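Local structure of N-alpha-acetyltransferase 35, NatC auxiliary subunit (6YGA) at residues Asn181-Asn185 with Ile277-Asn283; Ile310-Asp314 with Phe343-Arg349; Ser437-Phe441 with His478-Leu483. The protein serves as the auxiliary subunit of the yeast NatC N-terminal acetyltransferase, which acetylates the N-terminal methionine of the L-A virus Gag protein. All blocks are in the same frame, centred on the assembly; numbering follows the deposited sequence.

Interaction 1 of 3, residues Asn181-Asn185 with Ile277-Asn283; sequences NMGFN and IQKHRSN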
loop_
_atom_site.group_PDB
_atom_site.type_symbol
_atom_site.label_atom_id
_atom_site.label_comp_id
_atom_site.label_asym_id
_atom_site.label_seq_id
_atom_site.Cartn_x
_atom_site.Cartn_y
_atom_site.Cartn_z
ATOM N N ASN B 181 -2.156 19.074 -2.310
ATOM C CA ASN B 181 -2.986 20.270 -2.220
ATOM C C ASN B 181 -2.443 21.435 -3.044
ATOM O O ASN B 181 -2.921 22.561 -2.884
ATOM C CB ASN B 181 -3.154 20.694 -0.754
ATOM C CG ASN B 181 -1.847 21.112 -0.107
ATOM O OD1 ASN B 181 -0.767 20.722 -0.552
ATOM N ND2 ASN B 181 -1.940 21.903 0.958
HETATM N N MSE B 182 -1.462 21.188 -3.910
HETATM C CA MSE B 182 -0.940 22.190 -4.842
HETATM C C MSE B 182 -0.478 23.484 -4.175
HETATM O O MSE B 182 -0.792 24.578 -4.643
HETATM C CB MSE B 182 -1.992 22.502 -5.904
HETATM C CG MSE B 182 -2.331 21.304 -6.765
HETATM SE SE MSE B 182 -3.842 21.612 -7.946
HETATM C CE MSE B 182 -2.906 21.477 -9.648
ATOM N N GLY B 183 0.264 23.350 -3.080
ATOM C CA GLY B 183 0.854 24.500 -2.426
ATOM C C GLY B 183 -0.084 25.352 -1.604
ATOM O O GLY B 183 0.249 26.501 -1.302
ATOM N N PHE B 184 -1.244 24.828 -1.220
ATOM C CA PHE B 184 -2.187 25.586 -0.404
ATOM C C PHE B 184 -1.771 25.540 1.063
ATOM O O PHE B 184 -1.620 24.458 1.642
ATOM C CB PHE B 184 -3.604 25.044 -0.573
ATOM C CG PHE B 184 -4.374 25.696 -1.686
ATOM C CD1 PHE B 184 -4.675 27.046 -1.635
ATOM C CD2 PHE B 184 -4.803 24.959 -2.776
ATOM C CE1 PHE B 184 -5.382 27.650 -2.657
ATOM C CE2 PHE B 184 -5.511 25.556 -3.798
ATOM C CZ PHE B 184 -5.803 26.902 -3.738
ATOM N N ASN B 185 -1.592 26.716 1.663
ATOM C CA ASN B 185 -1.310 26.855 3.088
ATOM C C ASN B 185 -2.177 27.994 3.606
ATOM O O ASN B 185 -1.972 29.152 3.227
ATOM C CB ASN B 185 0.177 27.131 3.339
ATOM C CG ASN B 185 0.565 26.994 4.804
ATOM O OD1 ASN B 185 -0.288 26.979 5.691
ATOM N ND2 ASN B 185 1.867 26.899 5.062
ATOM N N ILE B 277 -7.777 23.905 -12.726
ATOM C CA ILE B 277 -6.795 24.243 -11.702
ATOM C C ILE B 277 -5.451 23.588 -11.994
ATOM O O ILE B 277 -4.398 24.130 -11.634
ATOM C CB ILE B 277 -7.323 23.854 -10.310
ATOM C CG1 ILE B 277 -6.420 24.433 -9.221
ATOM C CG2 ILE B 277 -7.427 22.339 -10.173
ATOM C CD1 ILE B 277 -6.814 24.011 -7.829
ATOM N N GLN B 278 -5.452 22.424 -12.647
ATOM C CA GLN B 278 -4.187 21.802 -13.019
ATOM C C GLN B 278 -3.453 22.621 -14.069
ATOM O O GLN B 278 -2.223 22.563 -14.151
ATOM C CB GLN B 278 -4.420 20.384 -13.541
ATOM C CG GLN B 278 -5.176 19.474 -12.588
ATOM C CD GLN B 278 -5.321 18.057 -13.122
ATOM O OE1 GLN B 278 -4.362 17.464 -13.620
ATOM N NE2 GLN B 278 -6.526 17.508 -13.023
ATOM N N LYS B 279 -4.180 23.387 -14.877
ATOM C CA LYS B 279 -3.548 24.062 -16.003
ATOM C C LYS B 279 -3.003 25.432 -15.622
ATOM O O LYS B 279 -1.976 25.854 -16.167
ATOM C CB LYS B 279 -4.546 24.177 -17.161
ATOM C CG LYS B 279 -4.057 24.974 -18.356
ATOM C CD LYS B 279 -5.022 24.839 -19.528
ATOM C CE LYS B 279 -4.506 25.568 -20.757
ATOM N NZ LYS B 279 -5.201 25.142 -22.005
ATOM N N HIS B 280 -3.649 26.126 -14.689
ATOM C CA HIS B 280 -3.298 27.506 -14.379
ATOM C C HIS B 280 -2.645 27.689 -13.017
ATOM O O HIS B 280 -1.757 28.535 -12.876
ATOM C CB HIS B 280 -4.546 28.385 -14.480
ATOM C CG HIS B 280 -5.062 28.533 -15.877
ATOM N ND1 HIS B 280 -6.039 27.716 -16.405
ATOM C CD2 HIS B 280 -4.724 29.400 -16.861
ATOM C CE1 HIS B 280 -6.287 28.080 -17.651
ATOM N NE2 HIS B 280 -5.502 29.098 -17.951
ATOM N N ARG B 281 -3.049 26.924 -12.006
ATOM C CA ARG B 281 -2.343 26.954 -10.734
ATOM C C ARG B 281 -1.003 26.239 -10.875
ATOM O O ARG B 281 -0.830 25.363 -11.728
ATOM C CB ARG B 281 -3.200 26.316 -9.635
ATOM C CG ARG B 281 -2.489 26.073 -8.307
ATOM C CD ARG B 281 -3.469 25.976 -7.152
ATOM N NE ARG B 281 -3.709 27.280 -6.541
ATOM C CZ ARG B 281 -3.077 27.723 -5.459
ATOM N NH1 ARG B 281 -2.171 26.964 -4.859
ATOM N NH2 ARG B 281 -3.356 28.924 -4.970
ATOM N N SER B 282 -0.032 26.659 -10.061
ATOM C CA SER B 282 1.282 26.026 -10.046
ATOM C C SER B 282 1.148 24.524 -9.848
ATOM O O SER B 282 0.559 24.067 -8.864
ATOM C CB SER B 282 2.148 26.636 -8.941
ATOM O OG SER B 282 2.612 27.920 -9.313
ATOM N N ASN B 283 1.690 23.762 -10.796
ATOM C CA ASN B 283 1.567 22.309 -10.802
ATOM C C ASN B 283 2.889 21.710 -11.253
ATOM O O ASN B 283 3.372 22.018 -12.346
ATOM C CB ASN B 283 0.424 21.861 -11.723
ATOM C CG ASN B 283 0.187 20.362 -11.684
ATOM O OD1 ASN B 283 0.758 19.647 -10.859
ATOM N ND2 ASN B 283 -0.671 19.879 -12.578
#
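Arg281 meets the loop 181-185 in two ways, through its cation and through one N-H. The guanidinium is stacked on one face of the Phe184 ring, with planes 15° apart and centres 3.7 Å apart, so the contact is both a parallel stack and a cation-pi interaction; Arg281 CZ comes to 3.3 Å from Phe184 CZ. The polar part is a single hydrogen bond, Arg281 NH1 to Met182 O at 2.8 Å, bent at the hydrogen (134°). That oxygen lies almost in the guanidinium plane, which lets bond and stack coexist. A bend at chi3 (-91°) turns the group flat onto the ring.

The acceptor belongs to a type I' beta turn, Asn181 to Phe184, with positive phi at Met182 and Gly183; Arg281 itself is the first residue beyond helix 276-280. The turn thus packs against the C-terminal end of that short helix.

The apolar part is carried by Met182, a selenomethionine. SE lies 3.8 Å from Ile277 CD1, while CE reaches the backbone, 3.6 Å from Gln278 CA, and also touches the Asn283 side chain. Leu124, Ser125 and Val128 of helix 118-129 pack on Phe184. Arg51 of the N-alpha-acetyltransferase 38 chain hydrogen-bonds Arg281 O.

Interaction 2 of 3, residues Ile310-Asp314 with Phe343-Arg349; sequences ILLVD and FPLFFIR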
loop_
_atom_site.group_PDB
_atom_site.type_symbol
_atom_site.label_atom_id
_atom_site.label_comp_id
_atom_site.label_asym_id
_atom_site.label_seq_id
_atom_site.Cartn_x
_atom_site.Cartn_y
_atom_site.Cartn_z
ATOM N N ILE B 310 -13.570 1.910 15.503
ATOM C CA ILE B 310 -12.355 2.404 16.147
ATOM C C ILE B 310 -12.632 2.785 17.594
ATOM O O ILE B 310 -11.849 2.466 18.498
ATOM C CB ILE B 310 -11.779 3.593 15.355
ATOM C CG1 ILE B 310 -11.373 3.147 13.950
ATOM C CG2 ILE B 310 -10.611 4.231 16.103
ATOM C CD1 ILE B 310 -10.518 1.905 13.927
ATOM N N LEU B 311 -13.752 3.467 17.838
ATOM C CA LEU B 311 -14.071 3.942 19.180
ATOM C C LEU B 311 -14.350 2.808 20.159
ATOM O O LEU B 311 -14.350 3.047 21.370
ATOM C CB LEU B 311 -15.274 4.883 19.122
ATOM C CG LEU B 311 -15.184 5.974 18.055
ATOM C CD1 LEU B 311 -16.490 6.751 17.954
ATOM C CD2 LEU B 311 -14.014 6.906 18.343
ATOM N N LEU B 312 -14.592 1.588 19.670
ATOM C CA LEU B 312 -14.913 0.480 20.567
ATOM C C LEU B 312 -13.728 0.097 21.441
ATOM O O LEU B 312 -13.919 -0.432 22.542
ATOM C CB LEU B 312 -15.379 -0.739 19.770
ATOM C CG LEU B 312 -16.706 -0.648 19.014
ATOM C CD1 LEU B 312 -16.946 -1.905 18.185
ATOM C CD2 LEU B 312 -17.855 -0.413 19.980
ATOM N N VAL B 313 -12.504 0.350 20.971
ATOM C CA VAL B 313 -11.326 -0.058 21.724
ATOM C C VAL B 313 -11.208 0.707 23.034
ATOM O O VAL B 313 -10.487 0.271 23.939
ATOM C CB VAL B 313 -10.057 0.117 20.870
ATOM C CG1 VAL B 313 -9.666 1.585 20.788
ATOM C CG2 VAL B 313 -8.918 -0.725 21.426
ATOM N N ASP B 314 -11.910 1.835 23.168
ATOM C CA ASP B 314 -11.882 2.579 24.421
ATOM C C ASP B 314 -12.528 1.791 25.556
ATOM O O ASP B 314 -12.210 2.019 26.728
ATOM C CB ASP B 314 -12.571 3.932 24.235
ATOM C CG ASP B 314 -12.502 4.800 25.473
ATOM O OD1 ASP B 314 -11.380 5.173 25.881
ATOM O OD2 ASP B 314 -13.570 5.114 26.036
ATOM N N PHE B 343 -7.192 5.100 14.430
ATOM C CA PHE B 343 -6.963 4.124 15.494
ATOM C C PHE B 343 -5.649 4.345 16.239
ATOM O O PHE B 343 -5.687 4.466 17.475
ATOM C CB PHE B 343 -7.068 2.705 14.922
ATOM C CG PHE B 343 -6.439 1.661 15.791
ATOM C CD1 PHE B 343 -7.035 1.273 16.983
ATOM C CD2 PHE B 343 -5.249 1.066 15.419
ATOM C CE1 PHE B 343 -6.449 0.315 17.782
ATOM C CE2 PHE B 343 -4.658 0.106 16.212
ATOM C CZ PHE B 343 -5.258 -0.271 17.395
ATOM N N PRO B 344 -4.477 4.429 15.592
ATOM C CA PRO B 344 -3.255 4.643 16.389
ATOM C C PRO B 344 -3.245 5.965 17.135
ATOM O O PRO B 344 -2.715 6.028 18.251
ATOM C CB PRO B 344 -2.134 4.560 15.342
ATOM C CG PRO B 344 -2.722 3.781 14.221
ATOM C CD PRO B 344 -4.146 4.240 14.168
ATOM N N LEU B 345 -3.825 7.024 16.562
ATOM C CA LEU B 345 -3.883 8.302 17.266
ATOM C C LEU B 345 -4.877 8.262 18.419
ATOM O O LEU B 345 -4.645 8.890 19.458
ATOM C CB LEU B 345 -4.244 9.421 16.290
ATOM C CG LEU B 345 -3.250 9.597 15.145
ATOM C CD1 LEU B 345 -3.744 10.630 14.143
ATOM C CD2 LEU B 345 -1.894 9.987 15.707
ATOM N N PHE B 346 -5.982 7.535 18.249
ATOM C CA PHE B 346 -6.950 7.342 19.320
ATOM C C PHE B 346 -6.434 6.376 20.379
ATOM O O PHE B 346 -6.768 6.517 21.561
ATOM C CB PHE B 346 -8.266 6.831 18.727
ATOM C CG PHE B 346 -9.385 6.711 19.720
ATOM C CD1 PHE B 346 -10.183 7.802 20.013
ATOM C CD2 PHE B 346 -9.655 5.503 20.341
ATOM C CE1 PHE B 346 -11.217 7.700 20.919
ATOM C CE2 PHE B 346 -10.690 5.392 21.249
ATOM C CZ PHE B 346 -11.473 6.494 21.538
ATOM N N PHE B 347 -5.617 5.404 19.974
ATOM C CA PHE B 347 -5.104 4.395 20.896
ATOM C C PHE B 347 -3.896 4.913 21.669
ATOM O O PHE B 347 -3.794 4.699 22.882
ATOM C CB PHE B 347 -4.752 3.128 20.113
ATOM C CG PHE B 347 -4.454 1.934 20.972
ATOM C CD1 PHE B 347 -5.457 1.320 21.704
ATOM C CD2 PHE B 347 -3.175 1.404 21.018
ATOM C CE1 PHE B 347 -5.181 0.212 22.488
ATOM C CE2 PHE B 347 -2.897 0.297 21.796
ATOM C CZ PHE B 347 -3.901 -0.300 22.531
ATOM N N ILE B 348 -2.982 5.596 20.986
ATOM C CA ILE B 348 -1.782 6.172 21.583
ATOM C C ILE B 348 -1.971 7.682 21.576
ATOM O O ILE B 348 -1.922 8.313 20.512
ATOM C CB ILE B 348 -0.520 5.760 20.818
ATOM C CG1 ILE B 348 -0.464 4.237 20.684
ATOM C CG2 ILE B 348 0.727 6.296 21.500
ATOM C CD1 ILE B 348 0.689 3.735 19.847
ATOM N N ARG B 349 -2.171 8.266 22.755
ATOM C CA ARG B 349 -2.748 9.596 22.873
ATOM C C ARG B 349 -1.685 10.657 23.171
ATOM O O ARG B 349 -0.484 10.383 23.236
ATOM C CB ARG B 349 -3.846 9.587 23.936
ATOM C CG ARG B 349 -5.014 8.690 23.565
ATOM C CD ARG B 349 -6.175 8.824 24.528
ATOM N NE ARG B 349 -7.313 8.037 24.065
ATOM C CZ ARG B 349 -8.465 7.918 24.715
ATOM N NH1 ARG B 349 -8.651 8.535 25.875
ATOM N NH2 ARG B 349 -9.437 7.177 24.201
HETATM O O HOH W 1 -11.896 8.365 26.145
#
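Asp314 and Arg349 form a salt bridge, with OD1 of Asp314 3.3 Å from NH2 of Arg349; as a hydrogen bond it is weak, the angle at the hydrogen being 132°. A water joins the same pair, donating to Asp314 OD1 and accepting from Arg349 NH1. Lys357 gives OD1 a further cationic partner, which would be expected to favour the ionised carboxylate. Arg349 is also held from its own segment: NE donates to Phe346 O at 3.0 Å and 172°, with the oxygen near the guanidinium plane. Its chain runs extended from CG to NE, carrying NH2 over one face of the Phe346 ring.

That ring is the centre of the apolar contact. Leu311 CD2 makes a CH-pi contact over a face, 4.3 Å from the Phe346 centroid, whereas Val313 CG1 and Asp314 CB lie at the ring edge, Asp314 CB 3.8 Å from Phe346 CE2. The two Val313 methyls divide their work, CG2 reaching Phe347 CE1 at 4.0 Å. One turn earlier on both segments, Ile310 CD1 packs on Phe343 CB at 3.7 Å.

The succession of helices 298-311, 319-328 and 337-347 is consistent with the TPR-like alpha-solenoid expected of NAA35 proteins.

Interaction 3 of 3, residues Ser437-Phe441 with His478-Leu483; sequences SWTYF and HLETFL. With EDO (1,2-ethanediol), chain C.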
loop_
_atom_site.group_PDB
_atom_site.type_symbol
_atom_site.label_atom_id
_atom_site.label_comp_id
_atom_site.label_asym_id
_atom_site.label_seq_id
_atom_site.Cartn_x
_atom_site.Cartn_y
_atom_site.Cartn_z
ATOM N N SER B 437 10.501 -15.060 27.475
ATOM C CA SER B 437 9.429 -15.958 27.053
ATOM C C SER B 437 8.357 -15.209 26.264
ATOM O O SER B 437 7.934 -15.657 25.193
ATOM C CB SER B 437 8.824 -16.657 28.272
ATOM O OG SER B 437 7.549 -17.203 27.988
ATOM N N TRP B 438 7.910 -14.059 26.777
ATOM C CA TRP B 438 6.871 -13.300 26.085
ATOM C C TRP B 438 7.373 -12.759 24.751
ATOM O O TRP B 438 6.631 -12.749 23.761
ATOM C CB TRP B 438 6.370 -12.156 26.966
ATOM C CG TRP B 438 5.296 -11.335 26.315
ATOM C CD1 TRP B 438 3.949 -11.546 26.382
ATOM C CD2 TRP B 438 5.480 -10.174 25.494
ATOM N NE1 TRP B 438 3.283 -10.587 25.657
ATOM C CE2 TRP B 438 4.199 -9.733 25.101
ATOM C CE3 TRP B 438 6.600 -9.464 25.052
ATOM C CZ2 TRP B 438 4.010 -8.616 24.290
ATOM C CZ3 TRP B 438 6.410 -8.357 24.246
ATOM C CH2 TRP B 438 5.125 -7.942 23.874
ATOM N N THR B 439 8.624 -12.291 24.709
ATOM C CA THR B 439 9.204 -11.845 23.447
ATOM C C THR B 439 9.243 -12.980 22.432
ATOM O O THR B 439 8.961 -12.774 21.247
ATOM C CB THR B 439 10.612 -11.290 23.679
ATOM O OG1 THR B 439 10.574 -10.310 24.723
ATOM C CG2 THR B 439 11.148 -10.644 22.407
ATOM N N TYR B 440 9.584 -14.190 22.882
ATOM C CA TYR B 440 9.624 -15.328 21.970
ATOM C C TYR B 440 8.243 -15.622 21.402
ATOM O O TYR B 440 8.103 -15.903 20.206
ATOM C CB TYR B 440 10.191 -16.554 22.685
ATOM C CG TYR B 440 10.322 -17.773 21.804
ATOM C CD1 TYR B 440 11.184 -17.777 20.713
ATOM C CD2 TYR B 440 9.596 -18.924 22.072
ATOM C CE1 TYR B 440 11.311 -18.893 19.909
ATOM C CE2 TYR B 440 9.715 -20.042 21.276
ATOM C CZ TYR B 440 10.573 -20.024 20.196
ATOM O OH TYR B 440 10.690 -21.141 19.403
ATOM N N PHE B 441 7.208 -15.546 22.243
ATOM C CA PHE B 441 5.849 -15.774 21.764
ATOM C C PHE B 441 5.466 -14.776 20.679
ATOM O O PHE B 441 4.874 -15.154 19.662
ATOM C CB PHE B 441 4.855 -15.693 22.922
ATOM C CG PHE B 441 3.433 -15.540 22.473
ATOM C CD1 PHE B 441 2.721 -16.631 21.999
ATOM C CD2 PHE B 441 2.812 -14.302 22.510
ATOM C CE1 PHE B 441 1.415 -16.490 21.576
ATOM C CE2 PHE B 441 1.507 -14.155 22.088
ATOM C CZ PHE B 441 0.806 -15.250 21.621
ATOM N N HIS B 478 6.849 -25.679 16.892
ATOM C CA HIS B 478 7.664 -25.085 17.947
ATOM C C HIS B 478 6.837 -24.165 18.837
ATOM O O HIS B 478 7.061 -24.103 20.053
ATOM C CB HIS B 478 8.844 -24.326 17.342
ATOM C CG HIS B 478 9.976 -25.210 16.922
ATOM N ND1 HIS B 478 11.089 -25.416 17.708
ATOM C CD2 HIS B 478 10.168 -25.943 15.799
ATOM C CE1 HIS B 478 11.917 -26.237 17.089
ATOM N NE2 HIS B 478 11.382 -26.572 15.929
ATOM N N LEU B 479 5.879 -23.439 18.255
ATOM C CA LEU B 479 5.028 -22.578 19.068
ATOM C C LEU B 479 4.126 -23.400 19.982
ATOM O O LEU B 479 3.906 -23.029 21.140
ATOM C CB LEU B 479 4.198 -21.656 18.176
ATOM C CG LEU B 479 3.287 -20.678 18.921
ATOM C CD1 LEU B 479 4.063 -19.921 19.989
ATOM C CD2 LEU B 479 2.641 -19.710 17.949
ATOM N N GLU B 480 3.604 -24.524 19.485
ATOM C CA GLU B 480 2.752 -25.360 20.323
ATOM C C GLU B 480 3.551 -25.984 21.464
ATOM O O GLU B 480 3.072 -26.050 22.602
ATOM C CB GLU B 480 2.072 -26.440 19.480
ATOM C CG GLU B 480 0.993 -27.220 20.222
ATOM C CD GLU B 480 1.123 -28.716 20.033
ATOM O OE1 GLU B 480 2.095 -29.150 19.379
ATOM O OE2 GLU B 480 0.257 -29.459 20.541
ATOM N N THR B 481 4.778 -26.435 21.177
ATOM C CA THR B 481 5.639 -26.978 22.226
ATOM C C THR B 481 5.944 -25.926 23.285
ATOM O O THR B 481 5.885 -26.206 24.488
ATOM C CB THR B 481 6.938 -27.509 21.620
ATOM O OG1 THR B 481 6.650 -28.592 20.725
ATOM C CG2 THR B 481 7.881 -27.997 22.710
ATOM N N PHE B 482 6.269 -24.707 22.851
ATOM C CA PHE B 482 6.508 -23.615 23.787
ATOM C C PHE B 482 5.264 -23.310 24.612
ATOM O O PHE B 482 5.349 -23.136 25.832
ATOM C CB PHE B 482 6.975 -22.376 23.019
ATOM C CG PHE B 482 6.948 -21.105 23.821
ATOM C CD1 PHE B 482 7.971 -20.804 24.709
ATOM C CD2 PHE B 482 5.910 -20.199 23.668
ATOM C CE1 PHE B 482 7.952 -19.630 25.440
ATOM C CE2 PHE B 482 5.883 -19.022 24.396
ATOM C CZ PHE B 482 6.906 -18.737 25.281
ATOM N N LEU B 483 4.095 -23.248 23.966
ATOM C CA LEU B 483 2.871 -22.952 24.705
ATOM C C LEU B 483 2.516 -24.074 25.672
ATOM O O LEU B 483 2.011 -23.816 26.771
ATOM C CB LEU B 483 1.717 -22.700 23.740
ATOM C CG LEU B 483 1.749 -21.396 22.947
ATOM C CD1 LEU B 483 0.604 -21.385 21.955
ATOM C CD2 LEU B 483 1.685 -20.183 23.872
HETATM C C1 EDO C . -1.029 -10.610 25.556
HETATM O O1 EDO C . -0.420 -11.592 26.402
HETATM C C2 EDO C . -0.385 -10.647 24.175
HETATM O O2 EDO C . 1.013 -10.351 24.281
HETATM O O HOH W 2 9.972 -23.695 20.931
#
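A T-shaped aromatic pair spans two helices here: the edge of Tyr440 points at one face of Phe482, with planes at 78° and centroids 5.1 Å apart. The helix segments 437-441 and 478-483 run roughly antiparallel, at 151° between their N-to-C directions, and lie in the largely helical, TPR-like part of the chain. Their axes approach to 11.4 Å, a spacing bridged by the large aromatic side chains.

Tyr440 CD2 makes the closest approach of the pair, 3.6 Å from Phe482 CD1, over the rim of that ring. Ser437 OG meets the ring edge, 3.2 Å from Phe482 CZ. With CG anti to the backbone N (chi1 167°), Phe482 projects across to the neighbouring helix, where its CE2 also lies against Phe441 CB at 3.8 Å.

Beyond this pair, Phe441 CD1 touches two leucine methyls, CD1 of Leu479 and CD2 of Leu483. Phe371 of helix 360-372 packs against Ser437, Phe441 and Phe482, while helix 511-564 covers both leucines. On the Trp438 side, NE1 donates to 1,2-ethanediol, probably from the crystallisation liquor. One water bridges the two helices, hydrogen-bonded to Tyr440 OH (3.1 Å) and donating to His478 O (3.1 Å).

The three contacts follow one another in series along the chain, and none touches another. Interaction 1 is the one beside a partner subunit, since N-alpha-acetyltransferase 38 reaches its segments; interactions 2 and 3 are made within this chain, with neither partner subunit in contact. The centres of interactions 1 and 2 are about 34 Å apart, nearest atoms about 17 Å, and helices 276-280 and 298-311 are consecutive. Interactions 2 and 3 both lie in the TPR-like helical part; their centres are about 28 Å apart, nearest atoms about 12 Å. Helix 360-372 serves both, through Phe363 and Phe371 respectively. Interactions 1 and 3 lie on opposite sides of the chain's centre, about 54 Å between centres.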